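Local coordinates for probable sugar ABC transporter, sugar-binding protein (Streptococcus pneumoniae, PDB 2W7Y) that binds the blood group A-trisaccharide and probably serves as the extracellular solute-binding component of a sugar ABC transporter, at residues M332-K344 with P349-E361. Sequence-based numbering, arbitrary orientation.
Sequences MTSDDVQKVIFEK and PSNENVNVKELSE
In two consecutive helices of the solute-binding fold, 335-343 and 356-361, joined by a loop, Phe342 of the first is wedged against Pro349, Val356 and Leu359. Its CG stands anti to the backbone N (chi1 -177°), which carries the ring out to the short helix 356-361. Val356 CG2 lies over one face, toward the rim, in a CH-pi contact 4.1 Å from the ring centroid, while Leu359 CB approaches CE2 obliquely at 3.5 Å. Ser360 OG sits at the ring edge, in its plane, and donates to Val356 O. Leu371 and Ile375 of helix 366-379 also touch the ring, tying the two helices, whose axes cross at -56°, to the next one in the chain. Between helices 335-343 and 356-361 the chain passes through a type I turn from Asn351 to Val354, in which Asn351 OD1 accepts from Asn353 N at 3.0 Å, forming an Asx turn. The same amide spans the contact: its ND2 donates to the anti lone pair of Asp335 OD1 at 2.8 Å. The bent chain of Gln338 crosses Asn351 at a slant, pressing CG against Asn351 CB (3.3 Å) and Pro349 CB, while Gln338 NE2 donates to Ser334 O (3.1 Å) nearly in its amide plane. Ile341 CG2 rests on Pro349 CA, and the side chain of Ile341 is about 7 Å from the bound galactose, placing this end of the contact near the glycan.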
loop_
_atom_site.group_PDB
_atom_site.type_symbol
_atom_site.label_atom_id
_atom_site.label_comp_id
_atom_site.label_asym_id
_atom_site.label_seq_id
_atom_site.Cartn_x
_atom_site.Cartn_y
_atom_site.Cartn_z
HETATM N N MSE A 332 1.529 -15.714 -11.693
HETATM C CA MSE A 332 0.784 -14.764 -10.857
HETATM C C MSE A 332 0.388 -13.506 -11.618
HETATM O O MSE A 332 -0.460 -12.735 -11.176
HETATM C CB MSE A 332 1.606 -14.378 -9.624
HETATM C CG MSE A 332 1.730 -15.477 -8.578
HETATM SE SE MSE A 332 0.020 -16.215 -7.963
HETATM C CE MSE A 332 -0.737 -14.624 -7.118
ATOM N N THR A 333 1.005 -13.333 -12.777
ATOM C CA THR A 333 0.904 -12.122 -13.570
ATOM C C THR A 333 0.182 -12.407 -14.909
ATOM O O THR A 333 -0.011 -11.515 -15.739
ATOM C CB THR A 333 2.326 -11.477 -13.660
ATOM O OG1 THR A 333 2.435 -10.440 -12.672
ATOM C CG2 THR A 333 2.647 -10.918 -15.005
ATOM N N SER A 334 -0.263 -13.653 -15.070
ATOM C CA SER A 334 -0.980 -14.092 -16.269
ATOM C C SER A 334 -2.428 -13.593 -16.323
ATOM O O SER A 334 -3.019 -13.251 -15.294
ATOM C CB SER A 334 -0.943 -15.621 -16.390
ATOM O OG SER A 334 -1.630 -16.239 -15.318
ATOM N N ASP A 335 -2.983 -13.574 -17.535
ATOM C CA ASP A 335 -4.345 -13.099 -17.800
ATOM C C ASP A 335 -5.406 -13.750 -16.911
ATOM O O ASP A 335 -6.258 -13.059 -16.350
ATOM C CB ASP A 335 -4.707 -13.309 -19.278
ATOM C CG ASP A 335 -4.016 -12.319 -20.209
ATOM O OD1 ASP A 335 -3.270 -11.440 -19.722
ATOM O OD2 ASP A 335 -4.228 -12.421 -21.439
ATOM N N ASP A 336 -5.343 -15.076 -16.793
ATOM C CA ASP A 336 -6.340 -15.850 -16.050
ATOM C C ASP A 336 -6.267 -15.662 -14.532
ATOM O O ASP A 336 -7.297 -15.605 -13.860
ATOM C CB ASP A 336 -6.243 -17.340 -16.408
ATOM C CG ASP A 336 -6.647 -17.628 -17.848
ATOM O OD1 ASP A 336 -7.299 -16.771 -18.485
ATOM O OD2 ASP A 336 -6.310 -18.722 -18.349
ATOM N N VAL A 337 -5.052 -15.568 -14.002
ATOM C CA VAL A 337 -4.851 -15.348 -12.566
ATOM C C VAL A 337 -5.251 -13.924 -12.164
ATOM O O VAL A 337 -5.858 -13.718 -11.110
ATOM C CB VAL A 337 -3.397 -15.678 -12.128
ATOM C CG1 VAL A 337 -3.137 -15.259 -10.676
ATOM C CG2 VAL A 337 -3.113 -17.166 -12.313
ATOM N N GLN A 338 -4.922 -12.955 -13.016
ATOM C CA GLN A 338 -5.259 -11.551 -12.767
ATOM C C GLN A 338 -6.754 -11.265 -12.786
ATOM O O GLN A 338 -7.215 -10.356 -12.099
ATOM C CB GLN A 338 -4.514 -10.621 -13.725
ATOM C CG GLN A 338 -3.495 -9.702 -13.039
ATOM C CD GLN A 338 -2.435 -10.465 -12.292
ATOM O OE1 GLN A 338 -1.896 -9.994 -11.286
ATOM N NE2 GLN A 338 -2.136 -11.663 -12.771
ATOM N N LYS A 339 -7.502 -12.043 -13.566
ATOM C CA LYS A 339 -8.962 -11.981 -13.544
ATOM C C LYS A 339 -9.486 -12.422 -12.177
ATOM O O LYS A 339 -10.439 -11.849 -11.656
ATOM C CB LYS A 339 -9.562 -12.846 -14.656
ATOM C CG LYS A 339 -11.069 -12.680 -14.822
ATOM C CD LYS A 339 -11.600 -13.464 -15.997
ATOM C CE LYS A 339 -13.080 -13.173 -16.206
ATOM N NZ LYS A 339 -13.584 -13.775 -17.470
ATOM N N VAL A 340 -8.845 -13.437 -11.603
ATOM C CA VAL A 340 -9.145 -13.884 -10.240
ATOM C C VAL A 340 -8.724 -12.817 -9.228
ATOM O O VAL A 340 -9.433 -12.576 -8.252
ATOM C CB VAL A 340 -8.477 -15.248 -9.916
ATOM C CG1 VAL A 340 -8.775 -15.677 -8.483
ATOM C CG2 VAL A 340 -8.942 -16.320 -10.899
ATOM N N ILE A 341 -7.580 -12.174 -9.479
ATOM C CA ILE A 341 -7.099 -11.067 -8.644
ATOM C C ILE A 341 -8.125 -9.932 -8.560
ATOM O O ILE A 341 -8.302 -9.352 -7.500
ATOM C CB ILE A 341 -5.703 -10.518 -9.104
ATOM C CG1 ILE A 341 -4.593 -11.580 -8.958
ATOM C CG2 ILE A 341 -5.339 -9.230 -8.361
ATOM C CD1 ILE A 341 -4.255 -12.011 -7.523
ATOM N N PHE A 342 -8.806 -9.631 -9.662
ATOM C CA PHE A 342 -9.854 -8.605 -9.652
ATOM C C PHE A 342 -11.205 -9.090 -9.110
ATOM O O PHE A 342 -11.815 -8.415 -8.285
ATOM C CB PHE A 342 -10.023 -7.963 -11.038
ATOM C CG PHE A 342 -11.044 -6.857 -11.069
ATOM C CD1 PHE A 342 -10.800 -5.647 -10.429
ATOM C CD2 PHE A 342 -12.258 -7.032 -11.726
ATOM C CE1 PHE A 342 -11.747 -4.632 -10.443
ATOM C CE2 PHE A 342 -13.208 -6.019 -11.748
ATOM C CZ PHE A 342 -12.954 -4.819 -11.105
ATOM N N GLU A 343 -11.661 -10.257 -9.567
ATOM C CA GLU A 343 -13.026 -10.734 -9.289
ATOM C C GLU A 343 -13.220 -11.434 -7.937
ATOM O O GLU A 343 -14.227 -11.208 -7.266
ATOM C CB GLU A 343 -13.523 -11.646 -10.415
ATOM C CG GLU A 343 -13.720 -10.955 -11.759
ATOM C CD GLU A 343 -14.422 -11.837 -12.776
ATOM O OE1 GLU A 343 -15.206 -11.298 -13.587
ATOM O OE2 GLU A 343 -14.202 -13.069 -12.770
ATOM N N LYS A 344 -12.280 -12.300 -7.560
ATOM C CA LYS A 344 -12.364 -13.050 -6.302
ATOM C C LYS A 344 -11.628 -12.329 -5.179
ATOM O O LYS A 344 -12.188 -12.084 -4.108
ATOM C CB LYS A 344 -11.818 -14.470 -6.475
ATOM C CG LYS A 344 -12.875 -15.524 -6.759
ATOM C CD LYS A 344 -13.357 -15.482 -8.199
ATOM C CE LYS A 344 -14.620 -16.309 -8.380
ATOM N NZ LYS A 344 -15.763 -15.764 -7.590
ATOM N N PRO A 349 -5.615 -5.415 -10.310
ATOM C CA PRO A 349 -4.624 -6.253 -10.981
ATOM C C PRO A 349 -3.500 -5.433 -11.616
ATOM O O PRO A 349 -3.733 -4.311 -12.076
ATOM C CB PRO A 349 -5.445 -6.956 -12.067
ATOM C CG PRO A 349 -6.578 -6.042 -12.338
ATOM C CD PRO A 349 -6.910 -5.422 -11.017
ATOM N N SER A 350 -2.292 -5.990 -11.627
ATOM C CA SER A 350 -1.152 -5.347 -12.282
ATOM C C SER A 350 -1.251 -5.496 -13.796
ATOM O O SER A 350 -0.743 -4.661 -14.548
ATOM C CB SER A 350 0.173 -5.927 -11.776
ATOM O OG SER A 350 0.348 -7.275 -12.178
ATOM N N ASN A 351 -1.914 -6.566 -14.231
ATOM C CA ASN A 351 -2.055 -6.885 -15.645
ATOM C C ASN A 351 -3.035 -5.945 -16.335
ATOM O O ASN A 351 -4.232 -5.951 -16.041
ATOM C CB ASN A 351 -2.488 -8.341 -15.816
ATOM C CG ASN A 351 -2.353 -8.839 -17.242
ATOM O OD1 ASN A 351 -2.200 -8.058 -18.181
ATOM N ND2 ASN A 351 -2.412 -10.153 -17.408
ATOM N N GLU A 352 -2.509 -5.152 -17.264
ATOM C CA GLU A 352 -3.285 -4.127 -17.959
ATOM C C GLU A 352 -4.194 -4.696 -19.050
ATOM O O GLU A 352 -4.976 -3.958 -19.657
ATOM C CB GLU A 352 -2.357 -3.046 -18.516
ATOM C CG GLU A 352 -1.690 -2.224 -17.414
ATOM C CD GLU A 352 -0.640 -1.256 -17.926
ATOM O OE1 GLU A 352 -0.275 -1.321 -19.119
ATOM O OE2 GLU A 352 -0.177 -0.424 -17.119
ATOM N N ASN A 353 -4.086 -6.005 -19.287
ATOM C CA ASN A 353 -4.977 -6.721 -20.200
ATOM C C ASN A 353 -6.332 -7.023 -19.567
ATOM O O ASN A 353 -7.290 -7.338 -20.267
ATOM C CB ASN A 353 -4.336 -8.030 -20.676
ATOM C CG ASN A 353 -3.172 -7.809 -21.627
ATOM O OD1 ASN A 353 -3.259 -7.014 -22.563
ATOM N ND2 ASN A 353 -2.082 -8.536 -21.404
ATOM N N VAL A 354 -6.401 -6.942 -18.240
ATOM C CA VAL A 354 -7.649 -7.158 -17.510
ATOM C C VAL A 354 -8.471 -5.874 -17.527
ATOM O O VAL A 354 -8.044 -4.844 -17.001
ATOM C CB VAL A 354 -7.399 -7.618 -16.053
ATOM C CG1 VAL A 354 -8.719 -7.806 -15.315
ATOM C CG2 VAL A 354 -6.602 -8.903 -16.031
ATOM N N ASN A 355 -9.646 -5.946 -18.148
ATOM C CA ASN A 355 -10.530 -4.793 -18.274
ATOM C C ASN A 355 -11.355 -4.577 -17.004
ATOM O O ASN A 355 -12.469 -5.086 -16.876
ATOM C CB ASN A 355 -11.431 -4.935 -19.506
ATOM C CG ASN A 355 -11.907 -3.593 -20.045
ATOM O OD1 ASN A 355 -11.814 -2.563 -19.375
ATOM N ND2 ASN A 355 -12.421 -3.603 -21.271
ATOM N N VAL A 356 -10.790 -3.810 -16.079
ATOM C CA VAL A 356 -11.396 -3.534 -14.772
ATOM C C VAL A 356 -12.773 -2.863 -14.868
ATOM O O VAL A 356 -13.686 -3.211 -14.116
ATOM C CB VAL A 356 -10.430 -2.700 -13.869
ATOM C CG1 VAL A 356 -11.180 -1.966 -12.765
ATOM C CG2 VAL A 356 -9.337 -3.592 -13.291
ATOM N N LYS A 357 -12.910 -1.905 -15.787
ATOM C CA LYS A 357 -14.168 -1.177 -15.975
ATOM C C LYS A 357 -15.261 -2.068 -16.534
ATOM O O LYS A 357 -16.371 -2.097 -16.002
ATOM C CB LYS A 357 -13.981 0.039 -16.885
ATOM C CG LYS A 357 -13.728 1.341 -16.143
ATOM C CD LYS A 357 -14.194 2.542 -16.947
ATOM C CE LYS A 357 -15.711 2.698 -16.893
ATOM N NZ LYS A 357 -16.189 3.881 -17.648
ATOM N N GLU A 358 -14.938 -2.785 -17.612
ATOM C CA GLU A 358 -15.863 -3.715 -18.254
ATOM C C GLU A 358 -16.261 -4.853 -17.313
ATOM O O GLU A 358 -17.416 -5.285 -17.309
ATOM C CB GLU A 358 -15.251 -4.261 -19.547
ATOM C CG GLU A 358 -16.085 -5.309 -20.273
ATOM C CD GLU A 358 -15.758 -5.384 -21.754
ATOM O OE1 GLU A 358 -14.901 -6.213 -22.138
ATOM O OE2 GLU A 358 -16.352 -4.607 -22.534
ATOM N N LEU A 359 -15.304 -5.333 -16.521
ATOM C CA LEU A 359 -15.584 -6.358 -15.514
ATOM C C LEU A 359 -16.489 -5.823 -14.400
ATOM O O LEU A 359 -17.382 -6.529 -13.929
ATOM C CB LEU A 359 -14.283 -6.951 -14.957
ATOM C CG LEU A 359 -13.764 -8.261 -15.571
ATOM C CD1 LEU A 359 -13.877 -8.320 -17.102
ATOM C CD2 LEU A 359 -12.340 -8.531 -15.121
ATOM N N SER A 360 -16.263 -4.573 -13.997
ATOM C CA SER A 360 -17.157 -3.872 -13.069
ATOM C C SER A 360 -18.539 -3.660 -13.682
ATOM O O SER A 360 -19.545 -3.848 -12.998
ATOM C CB SER A 360 -16.570 -2.524 -12.647
ATOM O OG SER A 360 -15.358 -2.690 -11.939
ATOM N N GLU A 361 -18.566 -3.262 -14.961
ATOM C CA GLU A 361 -19.794 -3.129 -15.755
ATOM C C GLU A 361 -20.674 -4.367 -15.604
ATOM O O GLU A 361 -21.814 -4.279 -15.149
ATOM C CB GLU A 361 -19.474 -2.978 -17.259
ATOM C CG GLU A 361 -19.110 -1.587 -17.808
ATOM C CD GLU A 361 -19.021 -1.582 -19.355
ATOM O OE1 GLU A 361 -19.907 -2.172 -19.991
ATOM O OE2 GLU A 361 -18.079 -1.008 -19.941
#